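TCR beta chain (Gallus gallus, PDB 6LIR) pairs with the TCR alpha chain to form an alpha-beta T-cell receptor, which probably recognises peptide antigens presented by MHC molecules. Local coordinates at residues S114-P119 against F146-L151; Q41-S46 against T59-K64; K156-K161 against P195-E200; G167-S172 against S180-L185. All coordinates share one frame; numbering follows the deposited sequence.

Contact 2 lies in the V-set domain, contacts 3 and 4 in the C1-set domain, and contact 1 joins its 146-151 loop to the chain that follows strand 100-110; the centres of contacts 2 and 3 are 42 Å apart. Contacts 2 and 4 are largely buried, contact 1 partly so, and contact 3 is at the surface. Their chemistry follows: contact 2 packs two facing sheets by CH-pi contacts, whereas contacts 3 and 4 pair neighbouring strands through backbone bonds, contact 3 adding asparagine amides and contact 4 a salt bridge beside the alpha chain. Contact 1 touches contact 4 through Phe146 and Leu181 and through Asp149 O with Ser172 OG; contacts 3 and 4 meet at Leu185, from opposite sheets.

Contact 1 of 4, residues S114-P119 against F146-L151; sequences SEIIEP and FFPDHL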
loop_
_atom_site.group_PDB
_atom_site.type_symbol
_atom_site.label_atom_id
_atom_site.label_comp_id
_atom_site.label_asym_id
_atom_site.label_seq_id
_atom_site.Cartn_x
_atom_site.Cartn_y
_atom_site.Cartn_z
ATOM N N SER B 114 0.735 -13.673 -23.418
ATOM C CA SER B 114 1.200 -13.923 -22.063
ATOM C C SER B 114 0.104 -14.575 -21.231
ATOM O O SER B 114 -1.069 -14.201 -21.310
ATOM C CB SER B 114 1.637 -12.611 -21.412
ATOM O OG SER B 114 3.014 -12.360 -21.636
ATOM N N GLU B 115 0.493 -15.554 -20.428
ATOM C CA GLU B 115 -0.424 -16.183 -19.494
ATOM C C GLU B 115 -0.179 -15.689 -18.074
ATOM O O GLU B 115 0.895 -15.184 -17.737
ATOM C CB GLU B 115 -0.308 -17.706 -19.553
ATOM C CG GLU B 115 -1.383 -18.344 -20.413
ATOM C CD GLU B 115 -1.889 -19.651 -19.843
ATOM O OE1 GLU B 115 -3.123 -19.804 -19.718
ATOM O OE2 GLU B 115 -1.056 -20.524 -19.522
ATOM N N ILE B 116 -1.199 -15.852 -17.240
ATOM C CA ILE B 116 -1.083 -15.563 -15.815
ATOM C C ILE B 116 -0.463 -16.769 -15.127
ATOM O O ILE B 116 -0.897 -17.907 -15.337
ATOM C CB ILE B 116 -2.458 -15.232 -15.214
ATOM C CG1 ILE B 116 -3.022 -13.945 -15.819
ATOM C CG2 ILE B 116 -2.372 -15.132 -13.699
ATOM C CD1 ILE B 116 -4.524 -13.821 -15.666
ATOM N N ILE B 117 0.555 -16.530 -14.306
ATOM C CA ILE B 117 1.220 -17.594 -13.566
ATOM C C ILE B 117 0.933 -17.392 -12.086
ATOM O O ILE B 117 1.200 -16.317 -11.534
ATOM C CB ILE B 117 2.730 -17.617 -13.843
ATOM C CG1 ILE B 117 2.991 -17.641 -15.352
ATOM C CG2 ILE B 117 3.368 -18.818 -13.173
ATOM C CD1 ILE B 117 4.315 -17.035 -15.753
ATOM N N GLU B 118 0.387 -18.424 -11.449
ATOM C CA GLU B 118 0.154 -18.389 -10.017
ATOM C C GLU B 118 1.482 -18.323 -9.265
ATOM O O GLU B 118 2.508 -18.805 -9.755
ATOM C CB GLU B 118 -0.644 -19.610 -9.563
ATOM C CG GLU B 118 0.022 -20.950 -9.837
ATOM C CD GLU B 118 -0.856 -22.123 -9.437
ATOM O OE1 GLU B 118 -0.514 -22.823 -8.456
ATOM O OE2 GLU B 118 -1.894 -22.341 -10.103
ATOM N N PRO B 119 1.494 -17.720 -8.084
ATOM C CA PRO B 119 2.727 -17.657 -7.298
ATOM C C PRO B 119 3.031 -18.979 -6.611
ATOM O O PRO B 119 2.153 -19.803 -6.354
ATOM C CB PRO B 119 2.417 -16.576 -6.260
ATOM C CG PRO B 119 0.949 -16.752 -6.025
ATOM C CD PRO B 119 0.377 -17.048 -7.394
ATOM N N PHE B 146 5.227 -15.482 -9.897
ATOM C CA PHE B 146 3.927 -15.083 -10.416
ATOM C C PHE B 146 4.047 -13.973 -11.457
ATOM O O PHE B 146 5.029 -13.229 -11.510
ATOM C CB PHE B 146 2.998 -14.639 -9.279
ATOM C CG PHE B 146 3.520 -13.486 -8.464
ATOM C CD1 PHE B 146 3.282 -12.178 -8.853
ATOM C CD2 PHE B 146 4.223 -13.711 -7.292
ATOM C CE1 PHE B 146 3.746 -11.119 -8.100
ATOM C CE2 PHE B 146 4.690 -12.656 -6.534
ATOM C CZ PHE B 146 4.453 -11.358 -6.939
ATOM N N PHE B 147 3.017 -13.891 -12.304
ATOM C CA PHE B 147 2.861 -12.904 -13.363
ATOM C C PHE B 147 1.367 -12.664 -13.544
ATOM O O PHE B 147 0.607 -13.643 -13.647
ATOM C CB PHE B 147 3.488 -13.350 -14.683
ATOM C CG PHE B 147 3.536 -12.268 -15.720
ATOM C CD1 PHE B 147 4.562 -11.339 -15.721
ATOM C CD2 PHE B 147 2.545 -12.168 -16.680
ATOM C CE1 PHE B 147 4.603 -10.335 -16.667
ATOM C CE2 PHE B 147 2.581 -11.166 -17.630
ATOM C CZ PHE B 147 3.611 -10.248 -17.624
ATOM N N PRO B 148 0.904 -11.402 -13.590
ATOM C CA PRO B 148 1.699 -10.171 -13.620
ATOM C C PRO B 148 2.126 -9.659 -12.245
ATOM O O PRO B 148 1.983 -10.362 -11.246
ATOM C CB PRO B 148 0.763 -9.165 -14.300
ATOM C CG PRO B 148 -0.619 -9.745 -14.195
ATOM C CD PRO B 148 -0.539 -11.116 -13.597
ATOM N N ASP B 149 2.652 -8.430 -12.220
ATOM C CA ASP B 149 3.331 -7.914 -11.036
ATOM C C ASP B 149 2.420 -7.729 -9.829
ATOM O O ASP B 149 2.927 -7.659 -8.704
ATOM C CB ASP B 149 3.991 -6.575 -11.364
ATOM C CG ASP B 149 2.980 -5.492 -11.674
ATOM O OD1 ASP B 149 1.918 -5.818 -12.244
ATOM O OD2 ASP B 149 3.245 -4.315 -11.348
ATOM N N HIS B 150 1.107 -7.649 -10.014
ATOM C CA HIS B 150 0.222 -7.337 -8.898
ATOM C C HIS B 150 -0.279 -8.592 -8.201
ATOM O O HIS B 150 -0.773 -9.522 -8.846
ATOM C CB HIS B 150 -0.969 -6.482 -9.311
ATOM C CG HIS B 150 -1.622 -5.808 -8.145
ATOM N ND1 HIS B 150 -2.747 -6.312 -7.528
ATOM C CD2 HIS B 150 -1.287 -4.688 -7.462
ATOM C CE1 HIS B 150 -3.088 -5.521 -6.526
ATOM N NE2 HIS B 150 -2.221 -4.526 -6.467
ATOM N N LEU B 151 -0.175 -8.586 -6.877
ATOM C CA LEU B 151 -0.599 -9.686 -6.030
ATOM C C LEU B 151 -0.724 -9.143 -4.616
ATOM O O LEU B 151 0.013 -8.236 -4.225
ATOM C CB LEU B 151 0.406 -10.840 -6.102
ATOM C CG LEU B 151 0.265 -12.064 -5.206
ATOM C CD1 LEU B 151 0.760 -13.263 -5.976
ATOM C CD2 LEU B 151 1.062 -11.895 -3.918
#
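Different first torsions send the two neighbouring phenylalanines to different parts of 114-119: Phe147 has CG anti to its backbone N (chi1 -171°), which carries its ring toward Ser114 and Glu115, while Phe146 has CG between N and the carbonyl carbon (chi1 59°), which leaves CD2 of its ring beside Pro119 CB, met obliquely. The sequence Phe-Phe-Pro with a cis peptide before Pro148 is the loop after the second strand of an immunoglobulin C1-set domain, and here it receives the chain arriving from the variable domain. A single antiparallel bridge pins the two backbones. Ile117 N donates to Phe147 O at 3.0 Å, and Phe147 N returns a bond to Ile117 O at 3.1 Å; both donors lie in the acceptor's carbonyl plane, on a lone pair. Phe147 O is approached as well by Ile116 CG2, at 3.3 Å.

The side-chain contacts around this bridge are mostly apolar. Ile117 CD1 reaches Phe147 CB at 3.9 Å, and the Phe147 ring meets the backbone oxygen Glu115 O obliquely, with CD2 3.6 Å from it. Leu110 of strand 100-110 also packs on Phe147, so the ring touches both the interdomain segment and the end of the variable domain. Glu118, turned away, forms a salt bridge with Lys207. Deeper in, Pro119 rests with CB and CG against two partners on one side: its CB comes within 3.5 Å of Phe146 CD2, and Leu151 CD1, which sits 3.6 Å above the centre of the Phe146 ring, presses on Pro119 CG at 3.5 Å, tighter than ordinary van der Waals contact.

Contact 2 of 4, residues Q41-S46 against T59-K64; sequences QLIYSS and TGYEAK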
loop_
_atom_site.group_PDB
_atom_site.type_symbol
_atom_site.label_atom_id
_atom_site.label_comp_id
_atom_site.label_asym_id
_atom_site.label_seq_id
_atom_site.Cartn_x
_atom_site.Cartn_y
_atom_site.Cartn_z
ATOM N N GLN B 41 -7.252 10.923 -11.513
ATOM C CA GLN B 41 -7.909 11.573 -12.636
ATOM C C GLN B 41 -9.304 10.998 -12.821
ATOM O O GLN B 41 -9.473 9.777 -12.921
ATOM C CB GLN B 41 -7.091 11.399 -13.916
ATOM C CG GLN B 41 -5.659 11.879 -13.798
ATOM C CD GLN B 41 -4.880 11.698 -15.083
ATOM O OE1 GLN B 41 -3.865 11.001 -15.111
ATOM N NE2 GLN B 41 -5.351 12.324 -16.156
ATOM N N LEU B 42 -10.294 11.886 -12.854
ATOM C CA LEU B 42 -11.686 11.497 -13.052
ATOM C C LEU B 42 -11.904 10.899 -14.438
ATOM O O LEU B 42 -11.675 11.561 -15.456
ATOM C CB LEU B 42 -12.615 12.685 -12.831
ATOM C CG LEU B 42 -14.080 12.245 -12.757
ATOM C CD1 LEU B 42 -14.437 11.808 -11.349
ATOM C CD2 LEU B 42 -15.007 13.353 -13.228
ATOM N N ILE B 43 -12.350 9.647 -14.469
ATOM C CA ILE B 43 -12.711 8.969 -15.712
ATOM C C ILE B 43 -14.154 9.259 -16.092
ATOM O O ILE B 43 -14.444 9.678 -17.216
ATOM C CB ILE B 43 -12.476 7.452 -15.575
ATOM C CG1 ILE B 43 -11.073 7.164 -15.042
ATOM C CG2 ILE B 43 -12.706 6.754 -16.909
ATOM C CD1 ILE B 43 -10.849 5.703 -14.736
ATOM N N TYR B 44 -15.070 9.032 -15.156
ATOM C CA TYR B 44 -16.497 9.199 -15.374
ATOM C C TYR B 44 -17.126 9.478 -14.021
ATOM O O TYR B 44 -16.687 8.934 -13.004
ATOM C CB TYR B 44 -17.124 7.937 -15.980
ATOM C CG TYR B 44 -17.512 8.023 -17.438
ATOM C CD1 TYR B 44 -18.702 8.627 -17.828
ATOM C CD2 TYR B 44 -16.701 7.479 -18.424
ATOM C CE1 TYR B 44 -19.066 8.696 -19.164
ATOM C CE2 TYR B 44 -17.055 7.544 -19.761
ATOM C CZ TYR B 44 -18.238 8.153 -20.125
ATOM O OH TYR B 44 -18.592 8.219 -21.453
ATOM N N SER B 45 -18.151 10.322 -14.011
ATOM C CA SER B 45 -18.899 10.611 -12.798
ATOM C C SER B 45 -20.386 10.485 -13.092
ATOM O O SER B 45 -20.803 10.306 -14.238
ATOM C CB SER B 45 -18.575 12.010 -12.255
ATOM O OG SER B 45 -19.111 13.019 -13.097
ATOM N N SER B 46 -21.190 10.616 -12.040
ATOM C CA SER B 46 -22.634 10.471 -12.155
ATOM C C SER B 46 -23.287 11.289 -11.056
ATOM O O SER B 46 -22.959 11.114 -9.878
ATOM C CB SER B 46 -23.051 8.999 -12.036
ATOM O OG SER B 46 -24.459 8.874 -11.909
ATOM N N THR B 59 -11.835 8.782 -22.934
ATOM C CA THR B 59 -11.606 8.036 -24.167
ATOM C C THR B 59 -11.074 6.644 -23.862
ATOM O O THR B 59 -9.988 6.491 -23.295
ATOM C CB THR B 59 -10.644 8.790 -25.082
ATOM O OG1 THR B 59 -11.267 10.001 -25.525
ATOM C CG2 THR B 59 -10.301 7.939 -26.294
ATOM N N GLY B 60 -11.846 5.628 -24.240
ATOM C CA GLY B 60 -11.555 4.258 -23.881
ATOM C C GLY B 60 -12.482 3.699 -22.830
ATOM O O GLY B 60 -12.316 2.538 -22.436
ATOM N N TYR B 61 -13.457 4.480 -22.369
ATOM C CA TYR B 61 -14.350 4.051 -21.307
ATOM C C TYR B 61 -15.772 4.482 -21.624
ATOM O O TYR B 61 -16.001 5.477 -22.316
ATOM C CB TYR B 61 -13.956 4.650 -19.947
ATOM C CG TYR B 61 -12.530 4.396 -19.525
ATOM C CD1 TYR B 61 -12.199 3.275 -18.777
ATOM C CD2 TYR B 61 -11.518 5.285 -19.857
ATOM C CE1 TYR B 61 -10.898 3.044 -18.377
ATOM C CE2 TYR B 61 -10.214 5.060 -19.464
ATOM C CZ TYR B 61 -9.911 3.937 -18.724
ATOM O OH TYR B 61 -8.615 3.701 -18.326
ATOM N N GLU B 62 -16.720 3.721 -21.094
ATOM C CA GLU B 62 -18.120 4.098 -21.028
ATOM C C GLU B 62 -18.589 3.850 -19.602
ATOM O O GLU B 62 -17.900 3.203 -18.809
ATOM C CB GLU B 62 -18.966 3.318 -22.041
ATOM C CG GLU B 62 -18.638 3.649 -23.489
ATOM C CD GLU B 62 -19.537 2.926 -24.470
ATOM O OE1 GLU B 62 -20.728 2.724 -24.151
ATOM O OE2 GLU B 62 -19.053 2.556 -25.562
ATOM N N ALA B 63 -19.763 4.372 -19.264
ATOM C CA ALA B 63 -20.251 4.184 -17.909
ATOM C C ALA B 63 -21.767 4.228 -17.897
ATOM O O ALA B 63 -22.407 4.801 -18.785
ATOM C CB ALA B 63 -19.680 5.238 -16.953
ATOM N N LYS B 64 -22.331 3.603 -16.870
ATOM C CA LYS B 64 -23.776 3.499 -16.723
ATOM C C LYS B 64 -24.108 3.502 -15.242
ATOM O O LYS B 64 -23.637 2.632 -14.503
ATOM C CB LYS B 64 -24.328 2.238 -17.393
ATOM C CG LYS B 64 -25.830 2.077 -17.192
ATOM C CD LYS B 64 -26.398 0.992 -18.085
ATOM C CE LYS B 64 -26.612 -0.285 -17.300
ATOM N NZ LYS B 64 -28.025 -0.748 -17.348
HETATM O O HOH W 1 -21.250 5.948 -21.344
#
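Two successive residues, Ile43 and Tyr44, both direct their side chains at 59-64, because a classic beta bulge opposite Trp31 breaks the usual up-and-down order of strand 40-46. Both meet Tyr61, and Tyr44 reaches Ala63 as well. Ile43 CG2 rests over one face of the Tyr61 ring, 3.7 Å from its centroid and 22° off the normal, a CH-pi contact; with CG1 beside the backbone N (chi1 -51°), CG2 is left anti to it and turned to the ring. The Tyr44 ring repeats the theme with the roles reversed: Ala63 CB stands over its face, 3.8 Å from the centroid, and Tyr61 O meets the ring edge at CE2, 3.5 Å away.

The polar link resolved between the segments runs through a water, which accepts from Ala63 N at 3.0 Å and makes a weak bond of 3.5 Å with Tyr44 OH, while Tyr61 OH is engaged by Tyr86 OH. Leu73 and Ile57 pack on Ile43 as well, extending the apolar layer. The axes of 41-46 and 61-64 approach to 7.6 Å at 30° between their directions, too far apart for backbone pairing and fitting for strands of facing sheets, as in the two-layer sandwich of an immunoglobulin V-set domain.

Contact 3 of 4, residues K156-K161 against P195-E200; sequences KVNGVK and PLNRFE
The strands run antiparallel in a register of Lys156 with Glu200 and Val157 with Phe199, and the hydrogen-bonded pair is closed by Lys156 N to Glu200 O and Glu200 N to Lys156 O, both 2.7 Å. Beyond it Asn158 N donates to Arg198 O at 2.9 Å, where the chain leaves the strand. In return Arg198 N bonds not to a backbone oxygen but to Asn158 OD1, at 2.6 Å, with the donor 35° out of the amide's carbonyl plane. The other arm of the same amide goes to Asn197: ND2 reaches OD1 of Asn197 at 3.1 Å, that oxygen lying in the Asn158 amide plane though the two amides are turned 53° apart. Asn197 ND2 in turn binds Glu191 O.

Asn158 and Gly159 occupy the centre of a type I' turn from Val157 to Val160, the tight two-residue connection of a beta hairpin, in a sheet of the C1-set sandwich whose strand 198-207 also bears Cys201 of the Cys141-Cys201 disulfide. On the sandwich side, Val157 and Phe199 lie side by side, pointing alike, with Val157 CG2 3.9 Å from Phe199 CD1, and both pack on Leu185 of the other sheet. On the outer side a water accepts from Gly159 N at 2.6 Å and donates to Glu200 OE2, while the Arg198 guanidinium lies with one face over Asn158 CA.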
loop_
_atom_site.group_PDB
_atom_site.type_symbol
_atom_site.label_atom_id
_atom_site.label_comp_id
_atom_site.label_asym_id
_atom_site.label_seq_id
_atom_site.Cartn_x
_atom_site.Cartn_y
_atom_site.Cartn_z
ATOM N N LYS B 156 -3.189 -14.093 8.447
ATOM C CA LYS B 156 -4.164 -14.406 9.479
ATOM C C LYS B 156 -3.473 -15.147 10.615
ATOM O O LYS B 156 -2.649 -16.034 10.372
ATOM C CB LYS B 156 -5.318 -15.243 8.919
ATOM C CG LYS B 156 -6.255 -14.463 8.009
ATOM C CD LYS B 156 -7.494 -15.275 7.659
ATOM C CE LYS B 156 -8.460 -14.467 6.817
ATOM N NZ LYS B 156 -9.640 -15.269 6.394
ATOM N N VAL B 157 -3.823 -14.808 11.852
ATOM C CA VAL B 157 -3.357 -15.546 13.019
ATOM C C VAL B 157 -4.582 -16.144 13.697
ATOM O O VAL B 157 -5.429 -15.411 14.226
ATOM C CB VAL B 157 -2.562 -14.661 13.990
ATOM C CG1 VAL B 157 -2.159 -15.463 15.214
ATOM C CG2 VAL B 157 -1.332 -14.089 13.301
ATOM N N ASN B 158 -4.662 -17.473 13.699
ATOM C CA ASN B 158 -5.786 -18.212 14.267
ATOM C C ASN B 158 -7.111 -17.711 13.692
ATOM O O ASN B 158 -8.023 -17.298 14.410
ATOM C CB ASN B 158 -5.773 -18.130 15.795
ATOM C CG ASN B 158 -4.584 -18.847 16.404
ATOM O OD1 ASN B 158 -4.128 -19.866 15.883
ATOM N ND2 ASN B 158 -4.074 -18.317 17.510
ATOM N N GLY B 159 -7.204 -17.757 12.363
ATOM C CA GLY B 159 -8.408 -17.370 11.658
ATOM C C GLY B 159 -8.708 -15.886 11.605
ATOM O O GLY B 159 -9.652 -15.494 10.908
ATOM N N VAL B 160 -7.954 -15.044 12.309
ATOM C CA VAL B 160 -8.246 -13.619 12.408
ATOM C C VAL B 160 -7.238 -12.831 11.581
ATOM O O VAL B 160 -6.036 -13.119 11.613
ATOM C CB VAL B 160 -8.225 -13.160 13.881
ATOM C CG1 VAL B 160 -8.573 -11.683 14.000
ATOM C CG2 VAL B 160 -9.173 -14.012 14.716
ATOM N N LYS B 161 -7.727 -11.812 10.869
ATOM C CA LYS B 161 -6.853 -10.889 10.150
ATOM C C LYS B 161 -5.864 -10.248 11.110
ATOM O O LYS B 161 -6.253 -9.724 12.157
ATOM C CB LYS B 161 -7.672 -9.799 9.453
ATOM C CG LYS B 161 -8.911 -10.298 8.733
ATOM C CD LYS B 161 -8.883 -9.992 7.248
ATOM C CE LYS B 161 -10.170 -10.473 6.584
ATOM N NZ LYS B 161 -11.015 -9.347 6.095
ATOM N N PRO B 195 2.342 -24.203 20.242
ATOM C CA PRO B 195 2.062 -25.063 19.082
ATOM C C PRO B 195 0.613 -25.040 18.630
ATOM O O PRO B 195 0.283 -25.704 17.639
ATOM C CB PRO B 195 2.465 -26.461 19.579
ATOM C CG PRO B 195 2.345 -26.385 21.067
ATOM C CD PRO B 195 2.694 -24.974 21.447
ATOM N N LEU B 196 -0.256 -24.296 19.311
ATOM C CA LEU B 196 -1.632 -24.111 18.871
ATOM C C LEU B 196 -1.809 -22.889 17.980
ATOM O O LEU B 196 -2.819 -22.799 17.270
ATOM C CB LEU B 196 -2.560 -24.007 20.082
ATOM C CG LEU B 196 -2.488 -25.230 20.998
ATOM C CD1 LEU B 196 -3.234 -24.976 22.297
ATOM C CD2 LEU B 196 -3.023 -26.466 20.286
ATOM N N ASN B 197 -0.865 -21.950 18.006
ATOM C CA ASN B 197 -1.008 -20.729 17.225
ATOM C C ASN B 197 -0.801 -21.024 15.745
ATOM O O ASN B 197 0.228 -21.573 15.335
ATOM C CB ASN B 197 -0.019 -19.672 17.709
ATOM C CG ASN B 197 -0.524 -18.923 18.928
ATOM O OD1 ASN B 197 -1.697 -19.025 19.291
ATOM N ND2 ASN B 197 0.361 -18.166 19.567
ATOM N N ARG B 198 -1.790 -20.660 14.944
ATOM C CA ARG B 198 -1.795 -20.925 13.513
ATOM C C ARG B 198 -1.452 -19.632 12.783
ATOM O O ARG B 198 -2.246 -18.686 12.779
ATOM C CB ARG B 198 -3.146 -21.483 13.073
ATOM C CG ARG B 198 -3.375 -21.495 11.575
ATOM C CD ARG B 198 -4.422 -22.540 11.221
ATOM N NE ARG B 198 -5.772 -21.989 11.263
ATOM C CZ ARG B 198 -6.540 -21.978 12.348
ATOM N NH1 ARG B 198 -7.755 -21.449 12.291
ATOM N NH2 ARG B 198 -6.099 -22.497 13.488
ATOM N N PHE B 199 -0.278 -19.592 12.156
ATOM C CA PHE B 199 0.196 -18.399 11.465
ATOM C C PHE B 199 0.024 -18.632 9.970
ATOM O O PHE B 199 0.682 -19.498 9.385
ATOM C CB PHE B 199 1.652 -18.097 11.815
ATOM C CG PHE B 199 1.885 -17.869 13.278
ATOM C CD1 PHE B 199 1.591 -16.645 13.863
ATOM C CD2 PHE B 199 2.390 -18.884 14.070
ATOM C CE1 PHE B 199 1.805 -16.444 15.219
ATOM C CE2 PHE B 199 2.605 -18.690 15.417
ATOM C CZ PHE B 199 2.313 -17.472 15.994
ATOM N N GLU B 200 -0.878 -17.864 9.365
ATOM C CA GLU B 200 -1.362 -18.120 8.017
ATOM C C GLU B 200 -1.022 -16.937 7.127
ATOM O O GLU B 200 -1.417 -15.800 7.407
ATOM C CB GLU B 200 -2.868 -18.374 8.040
ATOM C CG GLU B 200 -3.540 -18.454 6.688
ATOM C CD GLU B 200 -4.950 -19.006 6.798
ATOM O OE1 GLU B 200 -5.553 -19.331 5.752
ATOM O OE2 GLU B 200 -5.455 -19.110 7.938
HETATM O O HOH W 2 -5.066 -18.343 10.928
#

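Contact 4 of 4, residues G167-S172 against S180-L185; sequences GTDEIS and SLTSRL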
loop_
_atom_site.group_PDB
_atom_site.type_symbol
_atom_site.label_atom_id
_atom_site.label_comp_id
_atom_site.label_asym_id
_atom_site.label_seq_id
_atom_site.Cartn_x
_atom_site.Cartn_y
_atom_site.Cartn_z
ATOM N N GLY B 167 4.971 -6.449 8.121
ATOM C CA GLY B 167 5.488 -5.572 7.092
ATOM C C GLY B 167 5.466 -6.224 5.730
ATOM O O GLY B 167 6.212 -7.177 5.487
ATOM N N THR B 168 4.654 -5.698 4.823
ATOM C CA THR B 168 4.496 -6.251 3.485
ATOM C C THR B 168 5.084 -5.287 2.469
ATOM O O THR B 168 4.829 -4.080 2.543
ATOM C CB THR B 168 3.021 -6.524 3.180
ATOM O OG1 THR B 168 2.488 -7.405 4.179
ATOM C CG2 THR B 168 2.867 -7.165 1.813
ATOM N N ASP B 169 5.884 -5.808 1.537
ATOM C CA ASP B 169 6.382 -4.967 0.457
ATOM C C ASP B 169 5.213 -4.346 -0.292
ATOM O O ASP B 169 4.238 -5.028 -0.625
ATOM C CB ASP B 169 7.242 -5.780 -0.513
ATOM C CG ASP B 169 8.443 -6.400 0.153
ATOM O OD1 ASP B 169 8.785 -5.966 1.272
ATOM O OD2 ASP B 169 9.044 -7.320 -0.443
ATOM N N GLU B 170 5.316 -3.047 -0.561
ATOM C CA GLU B 170 4.279 -2.367 -1.325
ATOM C C GLU B 170 4.384 -2.657 -2.817
ATOM O O GLU B 170 3.376 -2.581 -3.528
ATOM C CB GLU B 170 4.325 -0.864 -1.041
ATOM C CG GLU B 170 3.793 -0.525 0.350
ATOM C CD GLU B 170 3.624 0.965 0.591
ATOM O OE1 GLU B 170 4.377 1.520 1.418
ATOM O OE2 GLU B 170 2.734 1.576 -0.035
ATOM N N ILE B 171 5.573 -3.003 -3.304
ATOM C CA ILE B 171 5.822 -3.162 -4.731
ATOM C C ILE B 171 6.570 -4.468 -4.969
ATOM O O ILE B 171 7.446 -4.853 -4.184
ATOM C CB ILE B 171 6.593 -1.953 -5.314
ATOM C CG1 ILE B 171 6.466 -1.914 -6.838
ATOM C CG2 ILE B 171 8.052 -1.967 -4.895
ATOM C CD1 ILE B 171 6.804 -0.567 -7.445
ATOM N N SER B 172 6.181 -5.172 -6.028
ATOM C CA SER B 172 6.801 -6.437 -6.394
ATOM C C SER B 172 8.228 -6.234 -6.887
ATOM O O SER B 172 8.570 -5.199 -7.468
ATOM C CB SER B 172 5.982 -7.140 -7.476
ATOM O OG SER B 172 4.668 -7.414 -7.025
ATOM N N SER B 180 8.321 -11.418 -7.540
ATOM C CA SER B 180 8.182 -11.938 -6.188
ATOM C C SER B 180 7.673 -10.835 -5.266
ATOM O O SER B 180 7.756 -9.646 -5.580
ATOM C CB SER B 180 9.510 -12.501 -5.658
ATOM O OG SER B 180 10.405 -11.459 -5.311
ATOM N N LEU B 181 7.165 -11.246 -4.105
ATOM C CA LEU B 181 6.676 -10.318 -3.095
ATOM C C LEU B 181 6.899 -10.941 -1.725
ATOM O O LEU B 181 6.722 -12.147 -1.551
ATOM C CB LEU B 181 5.193 -9.975 -3.298
ATOM C CG LEU B 181 4.687 -8.737 -2.547
ATOM C CD1 LEU B 181 5.152 -7.452 -3.225
ATOM C CD2 LEU B 181 3.169 -8.754 -2.411
ATOM N N THR B 182 7.288 -10.116 -0.758
ATOM C CA THR B 182 7.681 -10.596 0.557
ATOM C C THR B 182 6.858 -9.910 1.636
ATOM O O THR B 182 6.599 -8.706 1.563
ATOM C CB THR B 182 9.181 -10.349 0.806
ATOM O OG1 THR B 182 9.950 -10.987 -0.221
ATOM C CG2 THR B 182 9.611 -10.896 2.158
ATOM N N SER B 183 6.481 -10.677 2.657
ATOM C CA SER B 183 5.798 -10.132 3.821
ATOM C C SER B 183 6.399 -10.745 5.070
ATOM O O SER B 183 6.624 -11.957 5.127
ATOM C CB SER B 183 4.293 -10.415 3.779
ATOM O OG SER B 183 3.646 -9.762 4.856
ATOM N N ARG B 184 6.669 -9.901 6.057
ATOM C CA ARG B 184 7.244 -10.323 7.323
ATOM C C ARG B 184 6.243 -10.060 8.434
ATOM O O ARG B 184 5.657 -8.974 8.499
ATOM C CB ARG B 184 8.568 -9.601 7.591
ATOM C CG ARG B 184 9.689 -10.059 6.672
ATOM C CD ARG B 184 10.405 -8.891 6.003
ATOM N NE ARG B 184 9.497 -8.054 5.232
ATOM C CZ ARG B 184 9.771 -7.547 4.034
ATOM N NH1 ARG B 184 10.934 -7.794 3.445
ATOM N NH2 ARG B 184 8.874 -6.794 3.422
ATOM N N LEU B 185 6.017 -11.064 9.273
ATOM C CA LEU B 185 5.272 -10.910 10.518
ATOM C C LEU B 185 6.235 -11.179 11.667
ATOM O O LEU B 185 6.705 -12.310 11.836
ATOM C CB LEU B 185 4.074 -11.858 10.567
ATOM C CG LEU B 185 3.423 -12.074 11.939
ATOM C CD1 LEU B 185 2.918 -10.759 12.527
ATOM C CD2 LEU B 185 2.294 -13.101 11.856
#
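Backbone pairing comes first between these neighbouring strands of a hairpin: Gly167 N donates to Arg184 O at 2.6 Å, Arg184 N to Gly167 O at 2.8 Å, and, where the first strand is breaking up, Asp169 N meets Thr182 O at 3.0 Å, almost straight at 177°.

Hydroxyls supply the second kind. Thr168 OG1 and Ser183 OG are 2.7 Å apart and bonded, and Ser183 OG also receives Trp155 NE1 from the other sheet of the sandwich.

The charged pair lies on the other side of the strands. Arg184 doubles back along its chain (chi3 -58°) so that NE and NH2 both make weak bonds to Gly167 O, which lies in the guanidinium plane, and NH2 forms a salt bridge with Asp169 OD1. That pair is modelled at 2.3 Å, so its exact length is doubtful. Thr182 CG2 covers one guanidinium face.

Packing is led by Leu181 CD1, which lies 3.8 Å from Asp169 CB and also touches Ser172.

Asp169 OD2, weakly bonded by Thr182 N, is hydrogen-bonded to Thr150 OG1 of the TCR alpha chain. The buried aspartate and arginine thus probably offset each other's charge, while Asp169 OD2 and, weakly, Arg184 NH1 reach the alpha chain.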